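Lovastatin nonaketide synthase, polyketide synthase component (Aspergillus terreus, PDB 7CPX) builds the nonaketide dihydromonacolin L from nine malonyl-CoA units on its own carrier domain, with the enoyl reductase partner LovC, during lovastatin biosynthesis. Local coordinates at residues V269-Q277 against L295-L305; G376-G387 against Q425-S433. The protein carries 2 engineered substitutions. One frame throughout, in Å; residues are numbered along the deposited sequence.

Contacts 1 and 2 show how the five-layered alpha-beta-alpha-beta-alpha thiolase fold of the ketosynthase domain is put together, with helices laid on opposite faces of one beta sheet. In contact 1 helix 295-302 covers the outer face; in contact 2 helix 376-386 belongs to the central layer. The two centres lie 14 Å apart. Strand 428-433 links them, turning Ala429 and Val431 to the central helix and Ser430 to the outer one, where Ser430 OG lies 2.6 Å from Tyr300 OH, probably hydrogen-bonded. The side chains of Leu295 and Val431 are about 10 and 8 Å from that of His320, predicted to be catalytic.

Contact 1: residues V269-Q277 against L295-L305; sequences VIRETGVNQ and LIKATYAQAGL
Arg271 and Ala303 form the main polar link between strand 269-277 and the 295-305 segment. The arginine, extended from CG to NE, meets the carbonyl side-on with two nitrogens: NE lies 2.8 Å and NH2 2.7 Å from Ala303 O, both on the same face of the carbonyl plane. That oxygen sits at the guanidinium edge, 13° out of its plane, while Leu305 CD2 lies over one face, offset toward the rim. NH1 makes a salt bridge to Glu446.

A second polar pair joins Glu272 to Gln302. In the model Gln302 NE2 donates to Glu272 OE2, but the 2.4 Å length is doubtful; carboxylate and amide planes stand 88° apart, and OE1 is paired with Arg196. Neighbours in sequence, Arg271 and Glu272 can both face the helix because they form a classic beta bulge opposite Ile444.

Van der Waals packing makes up the rest of the contact. Glu272 CG lies 3.6 Å from Thr299 CG2, the methyl set anti to the backbone N, while Thr299 OG1 turns back to bond Leu295 O. Gly274 has no side chain, and its CA comes within 4.9 Å of Thr299 CA. Leu295 lays CD1 on the Gly274 backbone and CB 3.4 Å from Asn276 OD1, an oxygen bonded to Asn440.

Gly304 closes the helix in a Schellman motif just past Ala303. The paired arginine bonds tie this end of an outer-layer helix of the thiolase fold to the strand before it; the positive charge there probably also complements the helix dipole.

Contact 2: residues G376-G387 against Q425-S433; sequences GLMKASFAVRHG and QPRRASVNS
Arg427, just before strand 428-433, reaches to Val384 and the C-terminal end of helix 376-386, a helix of the central layer that packs on the sheet in the thiolase fold of the ketosynthase. A bend at chi3 swings its guanidinium across the last turn. NE then donates to Val384 O over 2.7 Å at an N-H...O angle of 162°, with that oxygen at the guanidinium edge. NH2 adds weak bonds to Val384 O and Arg385 O, the latter 3.2 Å long, and its stronger partner is Glu447, with which it forms a salt bridge. One guanidinium face is covered by Gly387, whose CA stands 3.2 Å above the plane, offset toward the rim; the glycine has positive phi, where the chain leaves the helix.

Farther along, the helix and strand run almost exactly antiparallel, at 174° with axes 7.8 Å apart, and small residues meet between them. Ala380 and Ala429 point their methyls at each other, CB to CB at 3.9 Å. Val431 faces the next turn back with both branches: CG1, anti to the backbone N (chi1 -176°), lies 3.5 Å from Leu377 N, and CG2 faces Leu377 CA at 3.6 Å. Leu377 and Val431 also pack on Ile445 of the adjoining strand.

Arg428 and Ser430 point to the other side of the sheet, where Arg428 pairs with Glu446. The interface is thus divided by chemistry: close hydrocarbon packing along the buried length of the central helix, and at its end an arginine that pairs with Glu447 and bonds Val384 O, its charge probably complementing the helix dipole.

Contact 1: residues V269-Q277 against L295-L305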
# COMPACT_ATOMS: atom_id res chain seq x y z
N VAL A 269 4.32 45.96 34.01
CA VAL A 269 5.39 46.75 33.41
C VAL A 269 6.57 45.82 33.16
O VAL A 269 7.21 45.33 34.10
CB VAL A 269 5.80 47.91 34.32
CG1 VAL A 269 7.20 48.39 33.97
CG2 VAL A 269 4.81 49.05 34.20
N ILE A 270 6.87 45.58 31.88
CA ILE A 270 8.09 44.89 31.49
C ILE A 270 9.21 45.92 31.54
O ILE A 270 9.39 46.72 30.62
CB ILE A 270 7.96 44.26 30.10
CG1 ILE A 270 6.78 43.30 30.07
CG2 ILE A 270 9.24 43.52 29.74
CD1 ILE A 270 6.53 42.67 28.72
N ARG A 271 9.94 45.93 32.66
CA ARG A 271 11.01 46.91 32.84
C ARG A 271 12.17 46.65 31.89
O ARG A 271 12.73 47.59 31.32
CB ARG A 271 11.48 46.88 34.29
CG ARG A 271 12.65 47.78 34.60
CD ARG A 271 12.85 47.92 36.09
NE ARG A 271 13.95 48.81 36.44
CZ ARG A 271 14.13 49.35 37.64
NH1 ARG A 271 13.27 49.13 38.63
NH2 ARG A 271 15.18 50.13 37.85
N GLU A 272 12.53 45.38 31.70
CA GLU A 272 13.64 45.03 30.83
C GLU A 272 13.47 43.58 30.40
O GLU A 272 12.93 42.76 31.14
CB GLU A 272 14.98 45.23 31.54
CG GLU A 272 16.20 45.01 30.65
CD GLU A 272 16.30 46.02 29.54
OE1 GLU A 272 15.55 47.02 29.57
OE2 GLU A 272 17.13 45.83 28.62
N THR A 273 13.95 43.29 29.19
CA THR A 273 13.86 41.94 28.63
C THR A 273 15.15 41.67 27.87
O THR A 273 15.28 42.04 26.70
CB THR A 273 12.65 41.79 27.73
OG1 THR A 273 11.48 42.23 28.43
CG2 THR A 273 12.47 40.33 27.33
N GLY A 274 16.11 41.02 28.53
CA GLY A 274 17.34 40.64 27.88
C GLY A 274 17.24 39.26 27.26
O GLY A 274 16.47 38.41 27.69
N VAL A 275 18.04 39.05 26.22
CA VAL A 275 18.11 37.77 25.52
C VAL A 275 19.58 37.42 25.34
O VAL A 275 20.36 38.24 24.85
CB VAL A 275 17.40 37.81 24.17
CG1 VAL A 275 17.50 36.47 23.48
CG2 VAL A 275 15.95 38.19 24.36
N ASN A 276 19.96 36.21 25.74
CA ASN A 276 21.31 35.71 25.57
C ASN A 276 21.22 34.25 25.13
O ASN A 276 20.13 33.67 25.04
CB ASN A 276 22.13 35.88 26.85
CG ASN A 276 22.34 34.57 27.60
OD1 ASN A 276 21.41 33.80 27.81
ND2 ASN A 276 23.57 34.34 28.03
N GLN A 277 22.37 33.66 24.85
CA GLN A 277 22.45 32.32 24.29
C GLN A 277 23.48 31.50 25.06
O GLN A 277 24.42 32.04 25.64
CB GLN A 277 22.81 32.40 22.81
CG GLN A 277 23.23 31.10 22.17
CD GLN A 277 22.13 30.07 22.12
OE1 GLN A 277 20.96 30.40 21.91
NE2 GLN A 277 22.49 28.81 22.32
N LEU A 295 22.83 36.27 31.58
CA LEU A 295 21.63 36.89 31.04
C LEU A 295 20.87 37.65 32.12
O LEU A 295 20.46 38.80 31.93
CB LEU A 295 20.73 35.82 30.42
CG LEU A 295 19.28 36.22 30.14
CD1 LEU A 295 19.22 37.43 29.22
CD2 LEU A 295 18.52 35.06 29.53
N ILE A 296 20.67 37.01 33.27
CA ILE A 296 19.92 37.64 34.35
C ILE A 296 20.66 38.89 34.84
O ILE A 296 20.06 39.96 35.02
CB ILE A 296 19.68 36.65 35.50
CG1 ILE A 296 18.81 35.49 35.01
CG2 ILE A 296 19.03 37.35 36.67
CD1 ILE A 296 18.77 34.31 35.95
N LYS A 297 21.97 38.77 35.05
CA LYS A 297 22.74 39.90 35.54
C LYS A 297 22.70 41.06 34.55
O LYS A 297 22.51 42.22 34.94
CB LYS A 297 24.18 39.48 35.81
CG LYS A 297 24.32 38.53 36.99
CD LYS A 297 25.77 38.16 37.23
CE LYS A 297 25.93 37.32 38.49
NZ LYS A 297 27.36 36.98 38.76
N ALA A 298 22.88 40.76 33.25
CA ALA A 298 22.86 41.82 32.24
C ALA A 298 21.48 42.46 32.14
O ALA A 298 21.38 43.68 31.97
CB ALA A 298 23.28 41.25 30.89
N THR A 299 20.42 41.66 32.24
CA THR A 299 19.08 42.21 32.17
C THR A 299 18.82 43.14 33.35
O THR A 299 18.24 44.22 33.18
CB THR A 299 18.05 41.08 32.15
OG1 THR A 299 18.40 40.13 31.13
CG2 THR A 299 16.66 41.63 31.86
N TYR A 300 19.23 42.74 34.55
CA TYR A 300 19.04 43.60 35.71
C TYR A 300 19.89 44.87 35.60
O TYR A 300 19.44 45.95 35.98
CB TYR A 300 19.36 42.84 36.99
CG TYR A 300 18.19 42.05 37.52
CD1 TYR A 300 17.91 40.78 37.03
CD2 TYR A 300 17.36 42.57 38.50
CE1 TYR A 300 16.84 40.06 37.51
CE2 TYR A 300 16.29 41.85 38.98
CZ TYR A 300 16.03 40.60 38.48
OH TYR A 300 14.96 39.87 38.95
N ALA A 301 21.11 44.75 35.09
CA ALA A 301 21.94 45.93 34.90
C ALA A 301 21.31 46.89 33.90
O ALA A 301 21.31 48.11 34.12
CB ALA A 301 23.34 45.52 34.43
N GLN A 302 20.78 46.36 32.80
CA GLN A 302 20.11 47.21 31.82
C GLN A 302 18.89 47.89 32.42
O GLN A 302 18.60 49.05 32.11
CB GLN A 302 19.72 46.38 30.60
CG GLN A 302 20.90 45.85 29.81
CD GLN A 302 20.53 44.73 28.85
OE1 GLN A 302 21.38 43.94 28.44
NE2 GLN A 302 19.25 44.66 28.47
N ALA A 303 18.17 47.18 33.29
CA ALA A 303 17.03 47.76 33.98
C ALA A 303 17.43 48.78 35.03
O ALA A 303 16.54 49.44 35.58
CB ALA A 303 16.21 46.65 34.64
N GLY A 304 18.72 48.93 35.31
CA GLY A 304 19.14 49.78 36.40
C GLY A 304 18.98 49.14 37.76
O GLY A 304 18.90 49.85 38.76
N LEU A 305 18.92 47.81 37.81
CA LEU A 305 18.68 47.07 39.04
C LEU A 305 19.96 46.37 39.48
O LEU A 305 20.61 45.69 38.67
CB LEU A 305 17.56 46.04 38.84
CG LEU A 305 16.17 46.62 38.63
CD1 LEU A 305 15.19 45.52 38.26
CD2 LEU A 305 15.70 47.35 39.87

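Contact 2: residues G376-G387 against Q425-S433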
# COMPACT_ATOMS: atom_id res chain seq x y z
N GLY A 376 4.93 32.00 30.84
CA GLY A 376 5.59 32.41 32.07
C GLY A 376 5.41 33.89 32.33
O GLY A 376 5.09 34.29 33.46
N LEU A 377 5.56 34.71 31.30
CA LEU A 377 5.34 36.14 31.45
C LEU A 377 3.96 36.40 32.05
O LEU A 377 3.82 37.16 33.02
CB LEU A 377 5.48 36.84 30.11
CG LEU A 377 5.35 38.36 30.15
CD1 LEU A 377 6.55 39.02 29.50
CD2 LEU A 377 4.08 38.80 29.46
N MET A 378 2.93 35.73 31.52
CA MET A 378 1.60 35.91 32.08
C MET A 378 1.59 35.54 33.55
O MET A 378 1.07 36.30 34.38
CB MET A 378 0.59 35.05 31.30
CG MET A 378 0.46 35.41 29.83
SD MET A 378 -0.85 36.59 29.47
CE MET A 378 -0.20 38.08 30.22
N LYS A 379 2.20 34.41 33.90
CA LYS A 379 2.27 34.02 35.30
C LYS A 379 2.99 35.08 36.12
O LYS A 379 2.62 35.37 37.26
CB LYS A 379 2.97 32.67 35.43
CG LYS A 379 3.01 32.11 36.84
CD LYS A 379 3.42 30.65 36.84
CE LYS A 379 3.41 30.05 38.23
NZ LYS A 379 3.76 28.60 38.22
N ALA A 380 4.04 35.68 35.54
CA ALA A 380 4.73 36.76 36.23
C ALA A 380 3.90 38.03 36.23
O ALA A 380 3.96 38.83 37.17
CB ALA A 380 6.09 37.01 35.59
N SER A 381 3.11 38.24 35.17
CA SER A 381 2.31 39.46 35.08
C SER A 381 1.17 39.44 36.09
O SER A 381 1.15 40.23 37.04
CB SER A 381 1.78 39.63 33.66
OG SER A 381 0.94 40.76 33.56
N PHE A 382 0.24 38.50 35.92
CA PHE A 382 -0.92 38.45 36.80
C PHE A 382 -0.47 38.45 38.26
O PHE A 382 -0.94 39.26 39.07
CB PHE A 382 -1.75 37.20 36.50
CG PHE A 382 -2.17 37.08 35.07
CD1 PHE A 382 -2.44 38.21 34.31
CD2 PHE A 382 -2.30 35.84 34.47
CE1 PHE A 382 -2.82 38.10 32.99
CE2 PHE A 382 -2.68 35.72 33.15
CZ PHE A 382 -2.94 36.85 32.41
N ALA A 383 0.46 37.56 38.59
CA ALA A 383 1.01 37.52 39.94
C ALA A 383 1.38 38.91 40.42
O ALA A 383 0.85 39.41 41.42
CB ALA A 383 2.23 36.60 39.97
N VAL A 384 2.28 39.58 39.68
CA VAL A 384 2.78 40.86 40.16
C VAL A 384 1.65 41.87 40.24
O VAL A 384 1.69 42.80 41.06
CB VAL A 384 3.93 41.36 39.26
CG1 VAL A 384 3.41 42.24 38.14
CG2 VAL A 384 4.97 42.10 40.08
N ARG A 385 0.62 41.72 39.41
CA ARG A 385 -0.51 42.64 39.47
C ARG A 385 -1.41 42.34 40.66
O ARG A 385 -2.01 43.26 41.24
CB ARG A 385 -1.31 42.59 38.17
CG ARG A 385 -2.58 43.43 38.19
CD ARG A 385 -3.01 43.81 36.79
NE ARG A 385 -3.28 42.64 35.96
CZ ARG A 385 -4.48 42.21 35.61
NH1 ARG A 385 -5.58 42.84 35.99
NH2 ARG A 385 -4.59 41.12 34.85
N HIS A 386 -1.52 41.07 41.04
CA HIS A 386 -2.41 40.66 42.12
C HIS A 386 -1.67 40.39 43.42
O HIS A 386 -2.30 40.00 44.41
CB HIS A 386 -3.19 39.42 41.71
CG HIS A 386 -3.96 39.59 40.43
ND1 HIS A 386 -4.98 40.51 40.30
CD2 HIS A 386 -3.86 38.96 39.24
CE1 HIS A 386 -5.47 40.44 39.07
NE2 HIS A 386 -4.81 39.51 38.41
N GLY A 387 -0.35 40.58 43.45
CA GLY A 387 0.40 40.37 44.67
C GLY A 387 0.35 38.96 45.20
O GLY A 387 0.57 38.75 46.40
N GLN A 425 8.49 50.47 46.47
CA GLN A 425 9.10 49.55 45.52
C GLN A 425 8.03 48.65 44.92
O GLN A 425 7.36 47.93 45.67
CB GLN A 425 10.17 48.70 46.19
CG GLN A 425 11.00 47.89 45.22
CD GLN A 425 11.39 46.53 45.77
OE1 GLN A 425 12.20 46.43 46.69
NE2 GLN A 425 10.80 45.48 45.21
N PRO A 426 7.84 48.65 43.60
CA PRO A 426 6.82 47.77 43.02
C PRO A 426 7.19 46.31 43.18
O PRO A 426 8.37 45.94 43.23
CB PRO A 426 6.80 48.18 41.55
CG PRO A 426 8.17 48.67 41.29
CD PRO A 426 8.61 49.34 42.56
N ARG A 427 6.17 45.46 43.26
CA ARG A 427 6.39 44.03 43.20
C ARG A 427 7.14 43.70 41.92
O ARG A 427 6.79 44.19 40.84
CB ARG A 427 5.07 43.27 43.25
CG ARG A 427 4.32 43.40 44.56
CD ARG A 427 3.11 42.49 44.58
NE ARG A 427 2.01 43.02 43.78
CZ ARG A 427 1.05 43.81 44.23
NH1 ARG A 427 1.03 44.21 45.49
NH2 ARG A 427 0.10 44.22 43.40
N ARG A 428 8.19 42.88 42.03
CA ARG A 428 9.05 42.56 40.90
C ARG A 428 9.13 41.05 40.76
O ARG A 428 9.41 40.34 41.73
CB ARG A 428 10.44 43.16 41.08
CG ARG A 428 11.33 42.98 39.86
CD ARG A 428 12.65 43.72 40.01
NE ARG A 428 12.46 45.16 40.21
CZ ARG A 428 12.45 45.76 41.40
NH1 ARG A 428 12.62 45.08 42.52
NH2 ARG A 428 12.27 47.07 41.45
N ALA A 429 8.90 40.57 39.54
CA ALA A 429 9.03 39.17 39.18
C ALA A 429 9.97 39.04 37.99
O ALA A 429 10.29 40.02 37.32
CB ALA A 429 7.66 38.55 38.85
N SER A 430 10.41 37.82 37.74
CA SER A 430 11.31 37.54 36.64
C SER A 430 10.83 36.31 35.89
O SER A 430 10.28 35.37 36.47
CB SER A 430 12.74 37.33 37.13
OG SER A 430 13.36 38.56 37.43
N VAL A 431 11.03 36.32 34.57
CA VAL A 431 10.61 35.26 33.68
C VAL A 431 11.82 34.77 32.92
O VAL A 431 12.56 35.58 32.34
CB VAL A 431 9.51 35.72 32.71
CG1 VAL A 431 9.02 34.56 31.87
CG2 VAL A 431 8.36 36.36 33.45
N ASN A 432 12.03 33.46 32.91
CA ASN A 432 13.12 32.84 32.16
C ASN A 432 12.54 31.80 31.22
O ASN A 432 11.68 31.00 31.61
CB ASN A 432 14.13 32.18 33.11
CG ASN A 432 15.44 32.92 33.17
OD1 ASN A 432 15.60 33.99 32.58
ND2 ASN A 432 16.40 32.35 33.88
N SER A 433 13.00 31.82 29.97
CA SER A 433 12.57 30.84 28.98
C SER A 433 13.79 30.44 28.16
O SER A 433 14.37 31.29 27.47
CB SER A 433 11.47 31.41 28.08
OG SER A 433 10.80 30.38 27.39